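Acyl-[acyl-carrier-protein]--UDP-N-acetylglucosamine O-acyltransferase (Helicobacter pylori, PDB 1J2Z) catalyses the first step of lipid A biosynthesis, the transfer of a (3R)-hydroxyacyl chain from acyl carrier protein to UDP-N-acetylglucosamine. Local coordinates at residues L64-Q69 with M93-T98; G100-T105 with A120-I125; K3-A8 with I22-V27. One frame throughout, in Å; residues are numbered along the deposited sequence.

Contact 1: L64-Q69 with M93-T98. With SOG (octyl 1-thio-beta-D-glucopyranoside), chain B; SO4 (sulfate ion), chain C.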
loop_
_atom_site.group_PDB
_atom_site.type_symbol
_atom_site.label_atom_id
_atom_site.label_comp_id
_atom_site.label_asym_id
_atom_site.label_seq_id
_atom_site.Cartn_x
_atom_site.Cartn_y
_atom_site.Cartn_z
ATOM N N LEU A 64 6.336 15.859 1.421
ATOM C CA LEU A 64 7.033 16.251 0.203
ATOM C C LEU A 64 8.377 16.893 0.501
ATOM O O LEU A 64 8.484 17.781 1.346
ATOM C CB LEU A 64 6.192 17.247 -0.599
ATOM C CG LEU A 64 4.724 16.954 -0.914
ATOM C CD1 LEU A 64 4.231 18.007 -1.891
ATOM C CD2 LEU A 64 4.557 15.568 -1.508
ATOM N N GLY A 65 9.410 16.429 -0.185
ATOM C CA GLY A 65 10.710 17.027 0.010
ATOM C C GLY A 65 11.700 16.343 0.922
ATOM O O GLY A 65 12.833 16.798 0.995
ATOM N N THR A 66 11.303 15.290 1.635
ATOM C CA THR A 66 12.265 14.608 2.493
ATOM C C THR A 66 13.259 13.924 1.562
ATOM O O THR A 66 12.958 13.693 0.391
ATOM C CB THR A 66 11.603 13.548 3.414
ATOM O OG1 THR A 66 10.812 12.650 2.628
ATOM C CG2 THR A 66 10.732 14.223 4.464
ATOM N N GLN A 67 14.436 13.599 2.080
ATOM C CA GLN A 67 15.479 12.977 1.270
ATOM C C GLN A 67 15.097 11.661 0.606
ATOM O O GLN A 67 14.313 10.876 1.145
ATOM C CB GLN A 67 16.744 12.779 2.112
ATOM C CG GLN A 67 16.515 12.071 3.432
ATOM C CD GLN A 67 17.758 12.061 4.308
ATOM O OE1 GLN A 67 18.729 11.361 4.022
ATOM N NE2 GLN A 67 17.734 12.847 5.376
ATOM N N PRO A 68 15.642 11.406 -0.593
ATOM C CA PRO A 68 15.317 10.153 -1.275
ATOM C C PRO A 68 15.696 8.945 -0.421
ATOM O O PRO A 68 16.566 9.035 0.450
ATOM C CB PRO A 68 16.119 10.240 -2.580
ATOM C CG PRO A 68 17.199 11.236 -2.283
ATOM C CD PRO A 68 16.507 12.255 -1.427
ATOM N N GLN A 69 15.021 7.826 -0.658
ATOM C CA GLN A 69 15.284 6.606 0.093
ATOM C C GLN A 69 16.555 5.942 -0.420
ATOM O O GLN A 69 17.239 5.233 0.316
ATOM C CB GLN A 69 14.088 5.658 -0.028
ATOM C CG GLN A 69 12.793 6.290 0.464
ATOM C CD GLN A 69 11.636 5.315 0.513
ATOM O OE1 GLN A 69 11.163 4.833 -0.517
ATOM N NE2 GLN A 69 11.174 5.021 1.717
ATOM N N MET A 93 4.069 10.524 -0.707
ATOM C CA MET A 93 5.446 10.774 -0.298
ATOM C C MET A 93 6.232 11.013 -1.575
ATOM O O MET A 93 6.309 10.138 -2.435
ATOM C CB MET A 93 5.987 9.562 0.460
ATOM C CG MET A 93 7.180 9.853 1.364
ATOM S SD MET A 93 8.742 9.773 0.506
ATOM C CE MET A 93 9.166 8.031 0.715
ATOM N N ILE A 94 6.797 12.208 -1.701
ATOM C CA ILE A 94 7.539 12.586 -2.895
ATOM C C ILE A 94 8.915 13.130 -2.531
ATOM O O ILE A 94 9.032 14.064 -1.740
ATOM C CB ILE A 94 6.767 13.657 -3.688
ATOM C CG1 ILE A 94 5.363 13.140 -4.019
ATOM C CG2 ILE A 94 7.510 14.002 -4.972
ATOM C CD1 ILE A 94 4.493 14.147 -4.737
ATOM N N ASN A 95 9.951 12.543 -3.119
ATOM C CA ASN A 95 11.320 12.961 -2.846
ATOM C C ASN A 95 11.923 13.764 -3.986
ATOM O O ASN A 95 11.478 13.664 -5.131
ATOM C CB ASN A 95 12.198 11.729 -2.604
ATOM C CG ASN A 95 11.667 10.851 -1.495
ATOM O OD1 ASN A 95 11.469 11.307 -0.368
ATOM N ND2 ASN A 95 11.432 9.584 -1.806
ATOM N N PRO A 96 12.940 14.586 -3.679
ATOM C CA PRO A 96 13.621 15.405 -4.684
ATOM C C PRO A 96 14.632 14.519 -5.409
ATOM O O PRO A 96 14.797 13.346 -5.054
ATOM C CB PRO A 96 14.276 16.507 -3.849
ATOM C CG PRO A 96 14.557 15.818 -2.550
ATOM C CD PRO A 96 13.302 15.018 -2.317
ATOM N N GLY A 97 15.304 15.071 -6.414
ATOM C CA GLY A 97 16.256 14.288 -7.186
ATOM C C GLY A 97 17.594 14.019 -6.529
ATOM O O GLY A 97 17.753 14.239 -5.334
ATOM N N THR A 98 18.545 13.523 -7.321
ATOM C CA THR A 98 19.895 13.217 -6.848
ATOM C C THR A 98 20.924 13.705 -7.867
ATOM O O THR A 98 20.593 14.004 -9.019
ATOM C CB THR A 98 20.121 11.695 -6.670
ATOM O OG1 THR A 98 19.935 11.037 -7.926
ATOM C CG2 THR A 98 19.159 11.115 -5.646
HETATM C C1 SOG B . 14.346 2.725 -5.729
HETATM C C2 SOG B . 14.973 4.086 -5.337
HETATM C C3 SOG B . 14.372 4.562 -4.007
HETATM C C4 SOG B . 12.858 4.703 -4.194
HETATM C C5 SOG B . 12.266 3.326 -4.591
HETATM C C6 SOG B . 10.763 3.426 -4.810
HETATM C "C1'" SOG B . 15.016 0.848 -7.067
HETATM C "C2'" SOG B . 14.193 0.377 -8.251
HETATM C "C3'" SOG B . 14.806 -0.857 -8.887
HETATM C "C4'" SOG B . 13.988 -1.334 -10.078
HETATM C "C5'" SOG B . 14.609 -2.572 -10.712
HETATM C "C6'" SOG B . 13.721 -3.123 -11.807
HETATM C "C7'" SOG B . 14.324 -4.353 -12.445
HETATM C "C8'" SOG B . 13.416 -4.881 -13.531
HETATM S S1 SOG B . 14.880 2.272 -6.982
HETATM O O2 SOG B . 16.383 3.956 -5.212
HETATM O O3 SOG B . 14.929 5.810 -3.646
HETATM O O4 SOG B . 12.264 5.155 -2.989
HETATM O O5 SOG B . 12.900 2.871 -5.820
HETATM O O6 SOG B . 10.085 3.298 -3.576
HETATM S S SO4 C . 15.260 15.558 5.422
HETATM O O1 SO4 C . 14.133 16.355 5.904
HETATM O O2 SO4 C . 16.116 16.384 4.586
HETATM O O3 SO4 C . 16.038 15.050 6.543
HETATM O O4 SO4 C . 14.783 14.417 4.642
#
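Leu-64 and Ile-94 are parallel bridge partners on adjacent coils, and their side chains lie alongside each other, pointing the same way, with Leu-64 CD2 3.5 Å from Ile-94 CD1. Both also pack on Leu-80, which places them in the core of the prism. One of the bonds of this bridge comes from the amide of Gly-65, whose N donates to Ile-94 O at 2.9 Å in an almost straight bond (169°). Gly-65 has a positive phi of 99°, at which a side chain would be jammed against the carbonyl O of Leu-64, so the residue suits the turn out of the strand. At Thr-66 the carbonyl faces the second segment, its O lying 3.0 Å from Pro-96 CD. The hydroxyl OG1 stands between backbone N and carbonyl carbon (chi1 53°) and is bound by Glu-90 of the second subunit, while the sulfur of Met-93 passes beside it. Gln-67 turns outward instead and holds a sulfate, most likely picked up from the crystallisation medium: its backbone N reaches O4 of that ion at 2.7 Å and its side-chain NE2 reaches O3 at 3.0 Å. The ring of Pro-68 lies against the 93-98 segment, CG meeting Thr-98 CG2 at 3.9 Å and CA resting near the Asn-95 side chain. Gln-69, a substrate-binding residue, lays its amide against the Met-93 methyl, with CD 3.7 Å from CE. Its OE1 accepts a bond from Asn-133 of the second subunit and lies 2.7 Å from O4 of the bound octyl thioglucoside, so detergent sugar and subunit interface meet at one oxygen. In the parallel sheet, strand 63-64 lies between strands 45-46 and 93-94, and strand 118-119 follows on the far side of 93-94; strands 79-82 and 104-107, from the next face of the left-handed beta-helix, pack against the Leu-64 and Ile-94 side.

Contact 2: G100-T105 with A120-I125. With SOG (octyl 1-thio-beta-D-glucopyranoside), chain B.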
loop_
_atom_site.group_PDB
_atom_site.type_symbol
_atom_site.label_atom_id
_atom_site.label_comp_id
_atom_site.label_asym_id
_atom_site.label_seq_id
_atom_site.Cartn_x
_atom_site.Cartn_y
_atom_site.Cartn_z
ATOM N N GLY A 100 23.266 11.945 -9.166
ATOM C CA GLY A 100 23.444 10.923 -10.182
ATOM C C GLY A 100 22.313 10.913 -11.191
ATOM O O GLY A 100 22.462 10.383 -12.294
ATOM N N GLY A 101 21.180 11.499 -10.809
ATOM C CA GLY A 101 20.030 11.556 -11.693
ATOM C C GLY A 101 19.982 12.881 -12.434
ATOM O O GLY A 101 20.900 13.206 -13.182
ATOM N N ILE A 102 18.916 13.648 -12.231
ATOM C CA ILE A 102 18.782 14.942 -12.886
ATOM C C ILE A 102 18.700 16.062 -11.853
ATOM O O ILE A 102 18.238 17.164 -12.152
ATOM C CB ILE A 102 17.525 14.998 -13.790
ATOM C CG1 ILE A 102 16.277 14.643 -12.975
ATOM C CG2 ILE A 102 17.694 14.059 -14.978
ATOM C CD1 ILE A 102 14.983 14.708 -13.783
ATOM N N LYS A 103 19.145 15.756 -10.636
ATOM C CA LYS A 103 19.159 16.711 -9.530
ATOM C C LYS A 103 17.787 17.273 -9.186
ATOM O O LYS A 103 17.686 18.322 -8.552
ATOM C CB LYS A 103 20.120 17.867 -9.839
ATOM C CG LYS A 103 21.562 17.422 -10.101
ATOM C CD LYS A 103 22.495 18.603 -10.379
ATOM C CE LYS A 103 22.639 19.507 -9.162
ATOM N NZ LYS A 103 23.531 20.678 -9.417
ATOM N N LYS A 104 16.729 16.576 -9.591
ATOM C CA LYS A 104 15.384 17.052 -9.293
ATOM C C LYS A 104 14.291 16.040 -9.619
ATOM O O LYS A 104 14.499 15.088 -10.371
ATOM C CB LYS A 104 15.103 18.339 -10.079
ATOM C CG LYS A 104 14.946 18.103 -11.581
ATOM C CD LYS A 104 14.726 19.393 -12.363
ATOM C CE LYS A 104 16.028 20.135 -12.608
ATOM N NZ LYS A 104 16.943 19.357 -13.502
ATOM N N THR A 105 13.131 16.259 -9.013
ATOM C CA THR A 105 11.943 15.459 -9.256
ATOM C C THR A 105 10.987 16.535 -9.747
ATOM O O THR A 105 10.823 17.567 -9.093
ATOM C CB THR A 105 11.412 14.815 -7.971
ATOM O OG1 THR A 105 12.318 13.784 -7.558
ATOM C CG2 THR A 105 10.024 14.225 -8.206
ATOM N N ALA A 120 9.377 8.555 -6.438
ATOM C CA ALA A 120 10.791 8.503 -6.077
ATOM C C ALA A 120 11.640 9.606 -6.701
ATOM O O ALA A 120 11.203 10.335 -7.597
ATOM C CB ALA A 120 11.375 7.130 -6.440
ATOM N N HIS A 121 12.868 9.712 -6.209
ATOM C CA HIS A 121 13.811 10.709 -6.684
ATOM C C HIS A 121 14.008 10.660 -8.194
ATOM O O HIS A 121 13.953 9.591 -8.812
ATOM C CB HIS A 121 15.171 10.504 -6.014
ATOM C CG HIS A 121 15.830 9.209 -6.373
ATOM N ND1 HIS A 121 15.650 8.052 -5.647
ATOM C CD2 HIS A 121 16.656 8.886 -7.397
ATOM C CE1 HIS A 121 16.339 7.073 -6.206
ATOM N NE2 HIS A 121 16.957 7.552 -7.270
ATOM N N ASP A 122 14.236 11.832 -8.775
ATOM C CA ASP A 122 14.501 11.969 -10.205
ATOM C C ASP A 122 13.383 11.595 -11.177
ATOM O O ASP A 122 13.638 11.397 -12.364
ATOM C CB ASP A 122 15.765 11.184 -10.557
ATOM C CG ASP A 122 16.969 11.645 -9.762
ATOM O OD1 ASP A 122 17.378 12.816 -9.916
ATOM O OD2 ASP A 122 17.507 10.845 -8.974
ATOM N N CYS A 123 12.152 11.492 -10.690
ATOM C CA CYS A 123 11.047 11.179 -11.583
ATOM C C CYS A 123 10.559 12.460 -12.244
ATOM O O CYS A 123 10.745 13.563 -11.724
ATOM C CB CYS A 123 9.889 10.527 -10.824
ATOM S SG CYS A 123 10.186 8.794 -10.344
ATOM N N VAL A 124 9.939 12.307 -13.403
ATOM C CA VAL A 124 9.409 13.438 -14.134
ATOM C C VAL A 124 7.995 13.091 -14.557
ATOM O O VAL A 124 7.781 12.141 -15.303
ATOM C CB VAL A 124 10.249 13.746 -15.396
ATOM C CG1 VAL A 124 9.567 14.829 -16.221
ATOM C CG2 VAL A 124 11.644 14.201 -14.993
ATOM N N ILE A 125 7.035 13.864 -14.062
ATOM C CA ILE A 125 5.635 13.663 -14.396
ATOM C C ILE A 125 5.170 14.917 -15.122
ATOM O O ILE A 125 5.511 16.031 -14.719
ATOM C CB ILE A 125 4.785 13.456 -13.122
ATOM C CG1 ILE A 125 5.200 12.154 -12.430
ATOM C CG2 ILE A 125 3.305 13.427 -13.478
ATOM C CD1 ILE A 125 4.519 11.923 -11.094
HETATM C C1 SOG B . 14.346 2.725 -5.729
HETATM C C2 SOG B . 14.973 4.086 -5.337
HETATM C C3 SOG B . 14.372 4.562 -4.007
HETATM C C4 SOG B . 12.858 4.703 -4.194
HETATM C C5 SOG B . 12.266 3.326 -4.591
HETATM C C6 SOG B . 10.763 3.426 -4.810
HETATM C "C1'" SOG B . 15.016 0.848 -7.067
HETATM C "C2'" SOG B . 14.193 0.377 -8.251
HETATM C "C3'" SOG B . 14.806 -0.857 -8.887
HETATM C "C4'" SOG B . 13.988 -1.334 -10.078
HETATM C "C5'" SOG B . 14.609 -2.572 -10.712
HETATM C "C6'" SOG B . 13.721 -3.123 -11.807
HETATM C "C7'" SOG B . 14.324 -4.353 -12.445
HETATM C "C8'" SOG B . 13.416 -4.881 -13.531
HETATM S S1 SOG B . 14.880 2.272 -6.982
HETATM O O2 SOG B . 16.383 3.956 -5.212
HETATM O O3 SOG B . 14.929 5.810 -3.646
HETATM O O4 SOG B . 12.264 5.155 -2.989
HETATM O O5 SOG B . 12.900 2.871 -5.820
HETATM O O6 SOG B . 10.085 3.298 -3.576
#
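Asp-122 and Thr-105 bury more surface in this contact than any other residues, and each offers an oxygen to a backbone N-H of the opposite segment. The carboxylate of Asp-122 reaches back to the 100-105 loop, where OD1 accepts from Ile-102 N at 2.9 Å; the donor approaches from above the carboxylate plane, 55° out of it. The same oxygen lies against Gly-101 CA, 3.4 Å away. The other oxygen, OD2, is bound to Thr-98 OG1. Thr-105 OG1 receives a weak, bent bond from Asp-122 N (3.0 Å, 125°), its stronger partner being Asn-95 O. Backbones press closely here too: Asp-122 CA approaches Lys-104 O to 3.1 Å in a CA-H...O contact. On the outer side Ile-102 CD1 meets Val-124 CG2 at 3.6 Å, the two side chains crossing at about a right angle. Asp-122 lies at the third position of a type II turn from Ala-120 to Cys-123, a corner of the left-handed beta-helix, directly after His-121. The ring of His-121 makes a weak hydrogen bond from ND1 to O3 of the octyl thioglucoside. Bonds to both carboxylate oxygens would thus probably steady the turn that carries this presumed substrate-binding histidine.

Contact 3: K3-A8 with I22-V27. With SO4 (sulfate ion), chain D.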
loop_
_atom_site.group_PDB
_atom_site.type_symbol
_atom_site.label_atom_id
_atom_site.label_comp_id
_atom_site.label_asym_id
_atom_site.label_seq_id
_atom_site.Cartn_x
_atom_site.Cartn_y
_atom_site.Cartn_z
ATOM N N LYS A 3 -5.884 31.883 4.831
ATOM C CA LYS A 3 -5.573 31.792 6.248
ATOM C C LYS A 3 -4.451 30.808 6.564
ATOM O O LYS A 3 -4.401 29.702 6.026
ATOM C CB LYS A 3 -6.821 31.403 7.038
ATOM C CG LYS A 3 -6.601 31.356 8.541
ATOM C CD LYS A 3 -6.041 32.680 9.050
ATOM C CE LYS A 3 -5.993 32.697 10.564
ATOM N NZ LYS A 3 -7.348 32.441 11.117
ATOM N N ILE A 4 -3.554 31.232 7.446
ATOM C CA ILE A 4 -2.429 30.416 7.871
ATOM C C ILE A 4 -2.614 30.065 9.345
ATOM O O ILE A 4 -2.596 30.948 10.203
ATOM C CB ILE A 4 -1.106 31.180 7.697
ATOM C CG1 ILE A 4 -0.886 31.480 6.211
ATOM C CG2 ILE A 4 0.049 30.368 8.276
ATOM C CD1 ILE A 4 0.326 32.334 5.928
ATOM N N ALA A 5 -2.803 28.778 9.629
ATOM C CA ALA A 5 -2.996 28.318 11.001
ATOM C C ALA A 5 -1.835 28.741 11.902
ATOM O O ALA A 5 -0.666 28.617 11.533
ATOM C CB ALA A 5 -3.153 26.802 11.025
ATOM N N LYS A 6 -2.171 29.236 13.089
ATOM C CA LYS A 6 -1.171 29.688 14.049
ATOM C C LYS A 6 -0.304 28.543 14.572
ATOM O O LYS A 6 0.839 28.759 14.971
ATOM C CB LYS A 6 -1.858 30.382 15.224
ATOM C CG LYS A 6 -0.904 31.029 16.210
ATOM C CD LYS A 6 -1.667 31.820 17.265
ATOM C CE LYS A 6 -2.558 32.885 16.628
ATOM N NZ LYS A 6 -1.785 33.850 15.793
ATOM N N THR A 7 -0.853 27.332 14.580
ATOM C CA THR A 7 -0.118 26.167 15.064
ATOM C C THR A 7 0.902 25.649 14.053
ATOM O O THR A 7 1.788 24.872 14.405
ATOM C CB THR A 7 -1.066 25.006 15.394
ATOM O OG1 THR A 7 -1.832 24.686 14.230
ATOM C CG2 THR A 7 -2.003 25.379 16.544
ATOM N N ALA A 8 0.767 26.057 12.797
ATOM C CA ALA A 8 1.696 25.614 11.760
ATOM C C ALA A 8 3.110 26.123 12.041
ATOM O O ALA A 8 3.284 27.234 12.540
ATOM C CB ALA A 8 1.226 26.109 10.389
ATOM N N ILE A 22 -2.753 27.551 4.817
ATOM C CA ILE A 22 -1.965 26.531 5.495
ATOM C C ILE A 22 -2.753 26.029 6.700
ATOM O O ILE A 22 -3.076 26.797 7.606
ATOM C CB ILE A 22 -0.599 27.111 5.938
ATOM C CG1 ILE A 22 0.189 27.560 4.702
ATOM C CG2 ILE A 22 0.190 26.075 6.723
ATOM C CD1 ILE A 22 1.535 28.197 5.010
ATOM N N GLY A 23 -3.068 24.736 6.696
ATOM C CA GLY A 23 -3.843 24.156 7.779
ATOM C C GLY A 23 -3.084 23.972 9.075
ATOM O O GLY A 23 -1.898 24.281 9.158
ATOM N N GLU A 24 -3.775 23.452 10.086
ATOM C CA GLU A 24 -3.185 23.224 11.405
ATOM C C GLU A 24 -1.996 22.263 11.383
ATOM O O GLU A 24 -1.995 21.270 10.660
ATOM C CB GLU A 24 -4.238 22.649 12.363
ATOM C CG GLU A 24 -5.547 23.411 12.408
ATOM C CD GLU A 24 -5.467 24.669 13.240
ATOM O OE1 GLU A 24 -6.463 25.416 13.263
ATOM O OE2 GLU A 24 -4.415 24.907 13.877
ATOM N N PHE A 25 -0.992 22.573 12.193
ATOM C CA PHE A 25 0.194 21.736 12.341
ATOM C C PHE A 25 1.039 21.437 11.105
ATOM O O PHE A 25 1.769 20.450 11.091
ATOM C CB PHE A 25 -0.205 20.407 13.004
ATOM C CG PHE A 25 -1.005 20.578 14.273
ATOM C CD1 PHE A 25 -2.258 19.989 14.403
ATOM C CD2 PHE A 25 -0.515 21.353 15.321
ATOM C CE1 PHE A 25 -3.023 20.167 15.561
ATOM C CE2 PHE A 25 -1.267 21.543 16.487
ATOM C CZ PHE A 25 -2.526 20.948 16.606
ATOM N N CYS A 26 0.957 22.252 10.059
ATOM C CA CYS A 26 1.802 21.979 8.900
ATOM C C CYS A 26 3.243 22.253 9.316
ATOM O O CYS A 26 3.486 23.067 10.206
ATOM C CB CYS A 26 1.437 22.876 7.714
ATOM S SG CYS A 26 -0.013 22.343 6.766
ATOM N N VAL A 27 4.191 21.558 8.694
ATOM C CA VAL A 27 5.610 21.760 8.983
ATOM C C VAL A 27 6.262 22.147 7.662
ATOM O O VAL A 27 6.299 21.352 6.720
ATOM C CB VAL A 27 6.274 20.485 9.535
ATOM C CG1 VAL A 27 7.760 20.745 9.810
ATOM C CG2 VAL A 27 5.576 20.060 10.820
HETATM S S SO4 D . -6.062 29.988 13.613
HETATM O O1 SO4 D . -6.109 29.867 15.067
HETATM O O2 SO4 D . -7.342 30.464 13.123
HETATM O O3 SO4 D . -5.021 30.920 13.221
HETATM O O4 SO4 D . -5.777 28.692 12.998
HETATM O O HOH W 1 -3.943 27.322 14.958
#
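Thr-7 OG1 and the carboxylate of Glu-24 form the shortest polar bond of this contact: the hydroxyl donates to Glu-24 OE2 at 2.6 Å, nearly along the C-O axis of that oxygen. OG1 is gripped a second time as an acceptor, by Phe-25 N at 3.1 Å. A bend at chi2 (-78°) folds the Glu-24 chain back so that its carboxylate reaches Thr-7. From the hydroxyl side, Thr-7 also stands over one face of the Phe-25 ring, OG1 3.7 Å above the plane and displaced toward the rim. Two successive coils of the left-handed beta-helix meet here at its N-terminal end, each turning a corner: a type I turn from Ala-5 to Ala-8 and a type II turn from Gly-23 to Cys-26, with Phe-25 at positive phi. Just before the corners the backbones are bridged at Ile-4 and Ile-22, Ile-22 N donating to Lys-3 O and Ala-5 N to Ile-22 O, at 3.0 and 2.8 Å. Next to the bridge, Ala-8 CB sits 3.8 Å from Ile-22 CG2. At the outer edge a second sulfate is held by Lys-3 NZ, which lies 2.8 Å from its O2, and a water joins the ion to Thr-7 N and Glu-24. Phe-25 makes edge-to-face contacts with its counterparts in both neighbouring subunits.

How the contacts relate
Along the chain the contacts come in the order 3, 1, 2, each closing before the next opens, and all three join successive coils of one left-handed beta-helix. Contact 3 lies at the N-terminal end, its centre about 22 Å from that of contact 1 and about 29 Å from that of contact 2, away from the annotated sites. The centres of contacts 1 and 2 lie about 9 Å apart, and the two touch directly: Pro-96 O packs 3.0 Å from His-121 CB, and strand 93-94 is followed in sequence by strand 104-107. Both also reach the same detergent molecule, whereas contacts 1 and 3 both touch the second subunit. Contact 1 therefore links the substrate pocket to the trimer interface.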